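PDB 6T7J: carbon monoxide dehydrogenase from Thermococcus sp. AM4, which probably catalyses the reversible oxidation of carbon monoxide to carbon dioxide with ferredoxin as electron acceptor, its active-site cluster here lacking nickel. Local coordinates for residues A[319-324]-A[456-461]; A[446-451]-A[460-465]. All coordinates share one frame; numbering follows the deposited sequence.

Interaction 1 (A[319-324]-A[456-461]); sequences AGSFLM and VKHNYS. With MSK (Broken Fe4S4 cluster), chain F.
H458 reaches from the loop just before helix 460-471 into the turn S321-M324 and contributes the largest share of the buried surface. Its CB already heads for 319-324, and CG, anti to the backbone N (chi1 177°) and beside the carbonyl carbon, carries the ring on to L323 and M324. Beyond CG the ring divides its neighbours. On one branch CD2 rests 3.8 Å from L323 CB, the two side chains running alongside in opposite senses. On the other branch ND1 is hydrogen-bonded to S15, while CE1 meets M324 CG at 3.5 Å. The M324 chain lies roughly perpendicular to the H458 side chain; extended at chi2 (173°), it carries SD to the ring edge, 4.8 Å from the centroid of the H458 ring, a Met-aromatic contact nearly in the ring plane. The same sulfur weakly accepts S321 N at 3.5 Å from SD. At the tip, NE2 lies 3.4 Å from S321 OG, which approaches the ring edge and is hydrogen-bonded to N452. Over one face of the H458 ring stands N459 ND2, offset toward the rim. The ring end of F322 leads away from 456-461, and its CB is 3.6 Å from sulfur S4 of the broken cluster. The S15 bond at ND1, with a weak one between NE2 and N452, probably fixes the rotation of this buried imidazole, next to a turn that lines the cluster pocket.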
loop_
_atom_site.group_PDB
_atom_site.type_symbol
_atom_site.label_atom_id
_atom_site.label_comp_id
_atom_site.label_asym_id
_atom_site.label_seq_id
_atom_site.Cartn_x
_atom_site.Cartn_y
_atom_site.Cartn_z
ATOM N N ALA A 319 -3.244 18.563 26.100
ATOM C CA ALA A 319 -2.464 18.044 27.216
ATOM C C ALA A 319 -1.033 17.684 26.837
ATOM O O ALA A 319 -0.152 17.701 27.704
ATOM C CB ALA A 319 -3.157 16.817 27.815
ATOM N N GLY A 320 -0.779 17.351 25.578
ATOM C CA GLY A 320 0.564 16.986 25.177
ATOM C C GLY A 320 0.582 16.439 23.767
ATOM O O GLY A 320 -0.455 16.284 23.115
ATOM N N SER A 321 1.795 16.143 23.313
ATOM C CA SER A 321 2.034 15.677 21.959
ATOM C C SER A 321 2.208 14.155 21.949
ATOM O O SER A 321 1.880 13.470 22.926
ATOM C CB SER A 321 3.250 16.409 21.377
ATOM O OG SER A 321 4.423 16.106 22.112
ATOM N N PHE A 322 2.740 13.629 20.847
ATOM C CA PHE A 322 2.864 12.198 20.591
ATOM C C PHE A 322 3.486 11.451 21.765
ATOM O O PHE A 322 2.791 10.724 22.485
ATOM C CB PHE A 322 3.686 11.983 19.317
ATOM C CG PHE A 322 3.883 10.542 18.951
ATOM C CD1 PHE A 322 2.797 9.702 18.773
ATOM C CD2 PHE A 322 5.157 10.031 18.773
ATOM C CE1 PHE A 322 2.980 8.375 18.434
ATOM C CE2 PHE A 322 5.345 8.708 18.431
ATOM C CZ PHE A 322 4.255 7.878 18.264
ATOM N N LEU A 323 4.783 11.661 21.990
ATOM C CA LEU A 323 5.538 10.908 22.986
ATOM C C LEU A 323 5.034 11.117 24.408
ATOM O O LEU A 323 5.547 10.500 25.347
ATOM C CB LEU A 323 7.019 11.279 22.906
ATOM C CG LEU A 323 7.764 10.595 21.762
ATOM C CD1 LEU A 323 9.197 11.087 21.684
ATOM C CD2 LEU A 323 7.711 9.087 21.932
ATOM N N MET A 324 4.033 11.976 24.587
ATOM C CA MET A 324 3.484 12.232 25.909
ATOM C C MET A 324 2.225 11.428 26.208
ATOM O O MET A 324 1.785 11.422 27.365
ATOM C CB MET A 324 3.193 13.728 26.079
ATOM C CG MET A 324 4.438 14.600 25.972
ATOM S SD MET A 324 4.086 16.367 25.960
ATOM C CE MET A 324 3.673 16.638 27.682
ATOM N N VAL A 456 15.605 11.817 18.971
ATOM C CA VAL A 456 16.048 13.181 19.215
ATOM C C VAL A 456 15.384 13.680 20.493
ATOM O O VAL A 456 14.365 13.147 20.946
ATOM C CB VAL A 456 15.735 14.116 18.027
ATOM C CG1 VAL A 456 16.439 13.631 16.770
ATOM C CG2 VAL A 456 14.230 14.206 17.801
ATOM N N LYS A 457 15.980 14.715 21.083
ATOM C CA LYS A 457 15.462 15.267 22.329
ATOM C C LYS A 457 14.028 15.749 22.142
ATOM O O LYS A 457 13.708 16.423 21.158
ATOM C CB LYS A 457 16.352 16.410 22.817
ATOM C CG LYS A 457 15.966 16.930 24.192
ATOM C CD LYS A 457 17.021 17.851 24.770
ATOM C CE LYS A 457 16.687 18.222 26.207
ATOM N NZ LYS A 457 17.790 18.975 26.867
ATOM N N HIS A 458 13.167 15.401 23.097
ATOM C CA HIS A 458 11.728 15.574 22.933
ATOM C C HIS A 458 11.356 17.052 22.872
ATOM O O HIS A 458 11.588 17.804 23.826
ATOM C CB HIS A 458 10.985 14.878 24.069
ATOM C CG HIS A 458 9.501 15.058 24.014
ATOM N ND1 HIS A 458 8.782 15.626 25.043
ATOM C CD2 HIS A 458 8.601 14.752 23.049
ATOM C CE1 HIS A 458 7.502 15.660 24.716
ATOM N NE2 HIS A 458 7.366 15.135 23.511
ATOM N N ASN A 459 10.784 17.460 21.737
ATOM C CA ASN A 459 10.305 18.816 21.482
ATOM C C ASN A 459 11.428 19.846 21.457
ATOM O O ASN A 459 11.165 21.033 21.245
ATOM C CB ASN A 459 9.250 19.226 22.514
ATOM C CG ASN A 459 7.917 18.538 22.291
ATOM O OD1 ASN A 459 7.614 18.086 21.187
ATOM N ND2 ASN A 459 7.113 18.458 23.343
ATOM N N TYR A 460 12.680 19.417 21.648
ATOM C CA TYR A 460 13.779 20.379 21.667
ATOM C C TYR A 460 13.986 21.018 20.301
ATOM O O TYR A 460 14.164 22.238 20.204
ATOM C CB TYR A 460 15.073 19.715 22.140
ATOM C CG TYR A 460 16.243 20.676 22.188
ATOM C CD1 TYR A 460 16.372 21.590 23.226
ATOM C CD2 TYR A 460 17.206 20.683 21.186
ATOM C CE1 TYR A 460 17.433 22.478 23.270
ATOM C CE2 TYR A 460 18.270 21.568 21.223
ATOM C CZ TYR A 460 18.377 22.461 22.267
ATOM O OH TYR A 460 19.432 23.342 22.310
ATOM N N SER A 461 13.973 20.218 19.234
ATOM C CA SER A 461 14.223 20.781 17.912
ATOM C C SER A 461 13.067 21.667 17.461
ATOM O O SER A 461 13.296 22.734 16.882
ATOM C CB SER A 461 14.494 19.666 16.903
ATOM O OG SER A 461 15.812 19.163 17.052
HETATM S S1 MSK F . -0.300 13.144 15.508
HETATM S S3 MSK F . 1.548 12.301 12.692
HETATM S S4 MSK F . 2.996 12.027 15.791
HETATM S S5 MSK F . 2.012 15.018 14.376
HETATM FE FE1 MSK F . -1.294 13.829 13.598
HETATM FE FE2 MSK F . 1.833 13.847 16.117
HETATM FE FE3 MSK F . 3.248 13.077 13.900
HETATM FE FE4 MSK F . 1.163 11.577 14.760
#

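Interaction 2 (A[446-451]-A[460-465]); sequences VGIVGC and YSHVTL. With MSK (Broken Fe4S4 cluster), chain F.
H462 points the edge of its imidazole at the chain of C451, with C451 O in the ring plane. NE2 donates to that oxygen at 3.0 Å, with an N-H...O angle of 158°, and the donor lies nearly on the extension of the carbonyl bond (C=O...N 161°). H462 is thereby a second-shell residue, bonded to the backbone of a cysteine that binds the cluster. The CB of H462 does not itself head for the other segment; CG lies anti to the carbonyl carbon (chi1 -71°), and from there the ring tip swings in to the bond. Along the same rim, V449 O comes within 3.9 Å of H462 CE1, and I448 CG2 also sits near the ring plane. W482, from helix 480-489, meets the imidazole with its plane steeply inclined to it. These pieces belong to a beta-alpha-beta unit of a parallel sheet: strand 444-448 runs into the loop through C451, helix 460-471 packs back against it, and strand 474-478 follows beside the first strand. One turn further along the helix, L465 and I448 cross obliquely, meeting through their methyl ends, I448 CD1 to L465 CD2 at 4.2 Å. C451 CB points away from the helix while its carbonyl O faces H462: SG binds iron FE3 of the cluster at 2.4 Å, and G450 O comes within 3.2 Å of cluster sulfur S5.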
loop_
_atom_site.group_PDB
_atom_site.type_symbol
_atom_site.label_atom_id
_atom_site.label_comp_id
_atom_site.label_asym_id
_atom_site.label_seq_id
_atom_site.Cartn_x
_atom_site.Cartn_y
_atom_site.Cartn_z
ATOM N N VAL A 446 8.023 30.258 7.552
ATOM C CA VAL A 446 8.434 28.862 7.624
ATOM C C VAL A 446 7.342 28.057 8.312
ATOM O O VAL A 446 6.892 28.415 9.406
ATOM C CB VAL A 446 9.779 28.687 8.353
ATOM C CG1 VAL A 446 10.063 27.209 8.584
ATOM C CG2 VAL A 446 10.898 29.317 7.543
ATOM N N GLY A 447 6.916 26.976 7.664
ATOM C CA GLY A 447 5.989 26.040 8.264
ATOM C C GLY A 447 6.701 24.886 8.939
ATOM O O GLY A 447 7.469 24.159 8.303
ATOM N N ILE A 448 6.460 24.716 10.233
ATOM C CA ILE A 448 7.039 23.631 11.013
ATOM C C ILE A 448 5.929 22.653 11.378
ATOM O O ILE A 448 4.873 23.048 11.897
ATOM C CB ILE A 448 7.771 24.154 12.260
ATOM C CG1 ILE A 448 8.516 25.450 11.928
ATOM C CG2 ILE A 448 8.760 23.117 12.746
ATOM C CD1 ILE A 448 9.295 26.026 13.093
ATOM N N VAL A 449 6.158 21.381 11.074
ATOM C CA VAL A 449 5.177 20.319 11.214
ATOM C C VAL A 449 5.898 19.079 11.728
ATOM O O VAL A 449 7.120 19.073 11.897
ATOM C CB VAL A 449 4.462 20.009 9.881
ATOM C CG1 VAL A 449 3.855 21.274 9.279
ATOM C CG2 VAL A 449 5.434 19.369 8.899
ATOM N N GLY A 450 5.140 18.023 11.973
ATOM C CA GLY A 450 5.723 16.712 12.165
ATOM C C GLY A 450 5.441 16.136 13.537
ATOM O O GLY A 450 4.723 16.711 14.359
ATOM N N CYS A 451 6.060 14.988 13.783
ATOM C CA CYS A 451 5.792 14.097 14.896
ATOM C C CYS A 451 6.758 14.358 16.053
ATOM O O CYS A 451 7.412 15.406 16.117
ATOM C CB CYS A 451 5.890 12.656 14.390
ATOM S SG CYS A 451 5.244 12.429 12.723
ATOM N N TYR A 460 12.680 19.417 21.648
ATOM C CA TYR A 460 13.779 20.379 21.667
ATOM C C TYR A 460 13.986 21.018 20.301
ATOM O O TYR A 460 14.164 22.238 20.204
ATOM C CB TYR A 460 15.073 19.715 22.140
ATOM C CG TYR A 460 16.243 20.676 22.188
ATOM C CD1 TYR A 460 16.372 21.590 23.226
ATOM C CD2 TYR A 460 17.206 20.683 21.186
ATOM C CE1 TYR A 460 17.433 22.478 23.270
ATOM C CE2 TYR A 460 18.270 21.568 21.223
ATOM C CZ TYR A 460 18.377 22.461 22.267
ATOM O OH TYR A 460 19.432 23.342 22.310
ATOM N N SER A 461 13.973 20.218 19.234
ATOM C CA SER A 461 14.223 20.781 17.912
ATOM C C SER A 461 13.067 21.667 17.461
ATOM O O SER A 461 13.296 22.734 16.882
ATOM C CB SER A 461 14.494 19.666 16.903
ATOM O OG SER A 461 15.812 19.163 17.052
ATOM N N HIS A 462 11.825 21.258 17.734
ATOM C CA HIS A 462 10.672 22.102 17.436
ATOM C C HIS A 462 10.871 23.515 17.980
ATOM O O HIS A 462 10.898 24.501 17.227
ATOM C CB HIS A 462 9.401 21.485 18.030
ATOM C CG HIS A 462 8.929 20.249 17.327
ATOM N ND1 HIS A 462 8.802 20.170 15.957
ATOM C CD2 HIS A 462 8.538 19.046 17.811
ATOM C CE1 HIS A 462 8.359 18.969 15.627
ATOM N NE2 HIS A 462 8.192 18.268 16.733
ATOM N N VAL A 463 11.044 23.620 19.300
ATOM C CA VAL A 463 11.084 24.927 19.946
ATOM C C VAL A 463 12.358 25.677 19.579
ATOM O O VAL A 463 12.330 26.894 19.365
ATOM C CB VAL A 463 10.926 24.782 21.470
ATOM C CG1 VAL A 463 11.988 23.863 22.046
ATOM C CG2 VAL A 463 11.010 26.134 22.121
ATOM N N THR A 464 13.494 24.977 19.496
ATOM C CA THR A 464 14.745 25.663 19.190
ATOM C C THR A 464 14.727 26.234 17.776
ATOM O O THR A 464 15.151 27.375 17.557
ATOM C CB THR A 464 15.933 24.720 19.386
ATOM O OG1 THR A 464 16.096 24.440 20.782
ATOM C CG2 THR A 464 17.213 25.352 18.864
ATOM N N LEU A 465 14.224 25.466 16.805
ATOM C CA LEU A 465 14.104 25.981 15.447
ATOM C C LEU A 465 13.143 27.159 15.389
ATOM O O LEU A 465 13.439 28.178 14.750
ATOM C CB LEU A 465 13.648 24.867 14.504
ATOM C CG LEU A 465 13.563 25.260 13.029
ATOM C CD1 LEU A 465 14.942 25.574 12.492
ATOM C CD2 LEU A 465 12.917 24.158 12.218
HETATM S S1 MSK F . -0.300 13.144 15.508
HETATM S S3 MSK F . 1.548 12.301 12.692
HETATM S S4 MSK F . 2.996 12.027 15.791
HETATM S S5 MSK F . 2.012 15.018 14.376
HETATM FE FE1 MSK F . -1.294 13.829 13.598
HETATM FE FE2 MSK F . 1.833 13.847 16.117
HETATM FE FE3 MSK F . 3.248 13.077 13.900
HETATM FE FE4 MSK F . 1.163 11.577 14.760
#

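Both contacts are buried, and they share Y460 and S461 at the start of helix 460-471, their centres about 10 Å apart. Interaction 2 is local, closing a strand against the helix of its own beta-alpha-beta unit, whereas interaction 1 spans 131 intervening residues and joins the turn following edge strand 318-320 of one parallel sheet to the loop leading into helix 460-471 beside the other. Each centres on a histidine, but the chemistry differs: in interaction 1 carbon, sulfur and a serine hydroxyl line the ring, with no clear hydrogen bond between the segments, while in interaction 2 one crosses, beside an aliphatic pair. Both reach the cluster, through F322 in the first and an iron-binding cysteine in the second.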